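Local coordinates for protein serine-threonine phosphatase 2C (Toxoplasma gondii, PDB 2I44) that probably removes phosphate from serine and threonine residues of proteins as a metal-dependent PP2C-family phosphatase, and binds calcium ions, at residues M261-D266 with M316-K321. Numbering follows the deposited sequence.
Sequences MILATD and MTVFFK. With CA (calcium ion), chain D.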
HETATM    1  N   MSE A 261      -0.645   8.895  10.395  1.00 20.53           N
HETATM    2  CA  MSE A 261      -0.354   7.692   9.636  1.00 20.23           C
HETATM    3  C   MSE A 261       0.103   8.186   8.273  1.00 20.03           C
HETATM    4  O   MSE A 261      -0.475   9.129   7.723  1.00 20.96           O
HETATM    5  CB  MSE A 261      -1.613   6.824   9.514  1.00 21.71           C
HETATM    6  CG  MSE A 261      -1.436   5.557   8.688  1.00 24.54           C
HETATM    7 SE   MSE A 261      -3.031   4.436   8.712  1.00 37.87          SE
HETATM    8  CE  MSE A 261      -2.365   3.017   9.834  1.00 26.50           C
ATOM      9  N   ILE A 262       1.150   7.568   7.737  1.00 18.59           N
ATOM     10  CA  ILE A 262       1.679   7.970   6.442  1.00 17.48           C
ATOM     11  C   ILE A 262       1.795   6.776   5.508  1.00 17.97           C
ATOM     12  O   ILE A 262       2.535   5.828   5.785  1.00 17.56           O
ATOM     13  CB  ILE A 262       3.087   8.611   6.580  1.00 17.93           C
ATOM     14  CG1 ILE A 262       3.019   9.843   7.485  1.00 17.99           C
ATOM     15  CG2 ILE A 262       3.629   8.987   5.203  1.00 15.66           C
ATOM     16  CD1 ILE A 262       4.371  10.482   7.750  1.00 17.89           C
ATOM     17  N   LEU A 263       1.050   6.814   4.412  1.00 16.56           N
ATOM     18  CA  LEU A 263       1.123   5.748   3.425  1.00 16.30           C
ATOM     19  C   LEU A 263       1.977   6.322   2.300  1.00 15.37           C
ATOM     20  O   LEU A 263       1.707   7.423   1.816  1.00 18.41           O
ATOM     21  CB  LEU A 263      -0.270   5.374   2.900  1.00 15.17           C
ATOM     22  CG  LEU A 263      -1.283   4.801   3.902  1.00 18.91           C
ATOM     23  CD1 LEU A 263      -1.975   5.931   4.647  1.00 16.89           C
ATOM     24  CD2 LEU A 263      -2.321   3.952   3.166  1.00 16.88           C
ATOM     25  N   ALA A 264       3.009   5.592   1.893  1.00 13.31           N
ATOM     26  CA  ALA A 264       3.885   6.080   0.838  1.00 14.44           C
ATOM     27  C   ALA A 264       4.637   4.976   0.095  1.00 12.47           C
ATOM     28  O   ALA A 264       4.801   3.862   0.595  1.00 11.95           O
ATOM     29  CB  ALA A 264       4.878   7.080   1.430  1.00 10.92           C
ATOM     30  N   THR A 265       5.092   5.295  -1.109  1.00 14.28           N
ATOM     31  CA  THR A 265       5.852   4.345  -1.915  1.00 14.28           C
ATOM     32  C   THR A 265       7.323   4.408  -1.511  1.00 15.64           C
ATOM     33  O   THR A 265       7.729   5.305  -0.752  1.00 14.92           O
ATOM     34  CB  THR A 265       5.726   4.663  -3.416  1.00 13.62           C
ATOM     35  OG1 THR A 265       6.154   6.005  -3.663  1.00 18.43           O
ATOM     36  CG2 THR A 265       4.289   4.513  -3.863  1.00 11.70           C
ATOM     37  N   ASP A 266       8.121   3.468  -2.018  1.00 16.34           N
ATOM     38  CA  ASP A 266       9.539   3.435  -1.692  1.00 14.93           C
ATOM     39  C   ASP A 266      10.239   4.667  -2.230  1.00 15.21           C
ATOM     40  O   ASP A 266      11.379   4.953  -1.875  1.00 13.36           O
ATOM     41  CB  ASP A 266      10.208   2.150  -2.216  1.00 18.05           C
ATOM     42  CG  ASP A 266      10.169   2.020  -3.738  1.00 18.91           C
ATOM     43  OD1 ASP A 266       9.649   2.920  -4.428  1.00 19.18           O
ATOM     44  OD2 ASP A 266      10.665   0.994  -4.243  1.00 23.34           O
HETATM   45  N   MSE A 316       0.731  10.040   1.316  1.00 17.01           N
HETATM   46  CA  MSE A 316      -0.633  10.296   1.748  1.00 19.63           C
HETATM   47  C   MSE A 316      -0.527  10.404   3.263  1.00 19.02           C
HETATM   48  O   MSE A 316      -0.122   9.451   3.925  1.00 19.12           O
HETATM   49  CB  MSE A 316      -1.548   9.121   1.358  1.00 20.94           C
HETATM   50  CG  MSE A 316      -3.025   9.302   1.725  1.00 25.03           C
HETATM   51 SE   MSE A 316      -4.135   7.755   1.262  1.00 36.08          SE
HETATM   52  CE  MSE A 316      -4.409   8.149  -0.606  1.00 25.35           C
ATOM     53  N   THR A 317      -0.862  11.571   3.804  1.00 19.20           N
ATOM     54  CA  THR A 317      -0.796  11.799   5.241  1.00 19.37           C
ATOM     55  C   THR A 317      -2.182  11.839   5.876  1.00 19.88           C
ATOM     56  O   THR A 317      -3.089  12.491   5.367  1.00 19.44           O
ATOM     57  CB  THR A 317      -0.059  13.125   5.559  1.00 21.51           C
ATOM     58  OG1 THR A 317      -0.601  14.187   4.761  1.00 19.35           O
ATOM     59  CG2 THR A 317       1.429  12.990   5.267  1.00 20.66           C
ATOM     60  N   VAL A 318      -2.336  11.136   6.993  1.00 19.44           N
ATOM     61  CA  VAL A 318      -3.610  11.084   7.697  1.00 21.11           C
ATOM     62  C   VAL A 318      -3.397  11.443   9.167  1.00 22.35           C
ATOM     63  O   VAL A 318      -2.668  10.761   9.880  1.00 21.71           O
ATOM     64  CB  VAL A 318      -4.233   9.668   7.610  1.00 20.97           C
ATOM     65  CG1 VAL A 318      -5.584   9.645   8.310  1.00 21.61           C
ATOM     66  CG2 VAL A 318      -4.372   9.246   6.149  1.00 20.08           C
ATOM     67  N   PHE A 319      -4.030  12.521   9.614  1.00 23.47           N
ATOM     68  CA  PHE A 319      -3.899  12.950  11.003  1.00 24.09           C
ATOM     69  C   PHE A 319      -5.198  12.648  11.736  1.00 25.64           C
ATOM     70  O   PHE A 319      -6.251  13.187  11.402  1.00 25.76           O
ATOM     71  CB  PHE A 319      -3.591  14.451  11.073  1.00 24.06           C
ATOM     72  CG  PHE A 319      -2.246  14.824  10.507  1.00 23.91           C
ATOM     73  CD1 PHE A 319      -1.121  14.881  11.326  1.00 23.83           C
ATOM     74  CD2 PHE A 319      -2.101  15.097   9.150  1.00 23.80           C
ATOM     75  CE1 PHE A 319       0.128  15.202  10.804  1.00 25.90           C
ATOM     76  CE2 PHE A 319      -0.854  15.421   8.614  1.00 26.16           C
ATOM     77  CZ  PHE A 319       0.262  15.473   9.440  1.00 26.50           C
ATOM     78  N   PHE A 320      -5.114  11.773  12.731  1.00 25.04           N
ATOM     79  CA  PHE A 320      -6.273  11.381  13.507  1.00 27.28           C
ATOM     80  C   PHE A 320      -6.774  12.529  14.379  1.00 29.55           C
ATOM     81  O   PHE A 320      -6.036  13.467  14.678  1.00 29.53           O
ATOM     82  CB  PHE A 320      -5.914  10.178  14.379  1.00 25.69           C
ATOM     83  CG  PHE A 320      -5.431   8.988  13.595  1.00 26.21           C
ATOM     84  CD1 PHE A 320      -6.300   8.291  12.756  1.00 24.36           C
ATOM     85  CD2 PHE A 320      -4.104   8.577  13.679  1.00 25.49           C
ATOM     86  CE1 PHE A 320      -5.855   7.199  12.011  1.00 25.78           C
ATOM     87  CE2 PHE A 320      -3.646   7.483  12.937  1.00 25.45           C
ATOM     88  CZ  PHE A 320      -4.526   6.794  12.100  1.00 25.16           C
ATOM     89  N   LYS A 321      -8.037  12.454  14.777  1.00 32.90           N
ATOM     90  CA  LYS A 321      -8.631  13.478  15.626  1.00 33.93           C
ATOM     91  C   LYS A 321      -9.485  12.820  16.698  1.00 35.92           C
ATOM     92  O   LYS A 321      -9.740  11.603  16.569  1.00 38.01           O
ATOM     93  CB  LYS A 321      -9.489  14.431  14.790  1.00 33.46           C
ATOM     94  CG  LYS A 321      -8.675  15.367  13.912  1.00 34.92           C
ATOM     95  CD  LYS A 321      -9.534  16.391  13.184  1.00 33.07           C
ATOM     96  CE  LYS A 321     -10.343  15.766  12.062  1.00 32.69           C
ATOM     97  NZ  LYS A 321     -11.018  16.825  11.249  1.00 33.69           N
TER
HETATM   98 CA    CA D 401       8.957   3.001  -6.643  1.00 26.90          CA
HETATM   99  O   HOH W   1       9.803   1.263  -6.627  1.00 28.30           O
HETATM  100  O   HOH W   2       7.556   4.803  -6.223  1.00 15.94           O
HETATM  101  O   HOH W   3       8.800   3.160  -8.729  1.00 18.46           O
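The ring of F320 meets M261 obliquely, CZ lying 3.9 Å from M261 CB, with CE2 also close to that carbon. A chi1 of -58° sets CG anti to the carbonyl carbon, which brings the CE2-CZ side of the broad, apolar ring to M261 near the strand end. Backbone peptides join the two strands, which run antiparallel. M261 and V318 exchange two hydrogen bonds, M261 N to V318 O and V318 N to M261 O, both 2.8 Å. L263 and M316 form the second such pair, with L263 N reaching M316 O in the carbonyl plane at 2.9 Å and M316 N returning to L263 O. Between them I262 faces T317 as a non-hydrogen-bonded pair, and its CA approaches M316 O at 3.4 Å in a CH-O contact.

Side chains alternate between the two faces of the sheet. M261, L263, M316 and V318 share an apolar one; there L263 CD1 comes within 4.4 Å of V318 CG2. Both 261 and 316 are selenomethionines, whose long, flexible chains leave the strand pair after their CB atoms have packed against it. On the other face I262 and T317 lie side by side, CG1 against CG2; beta-branched residues such as these and V318 suit extended backbone.

T265 stands at the N-cap of the next helix, its OG1 in a weak hydrogen bond with G267 N. The carboxylate of D266 offers calcium an anionic oxygen, OD1, at 2.3 Å; D60, D311 and waters complete the shell. Within one sheet of the PP2C beta-sandwich, strand 258-264 borders 159-166 and strand 313-320 borders 22-29. The L263 and V318 face packs on strand 53-62 of the other sheet, whereas I262 rests against helix 274-286.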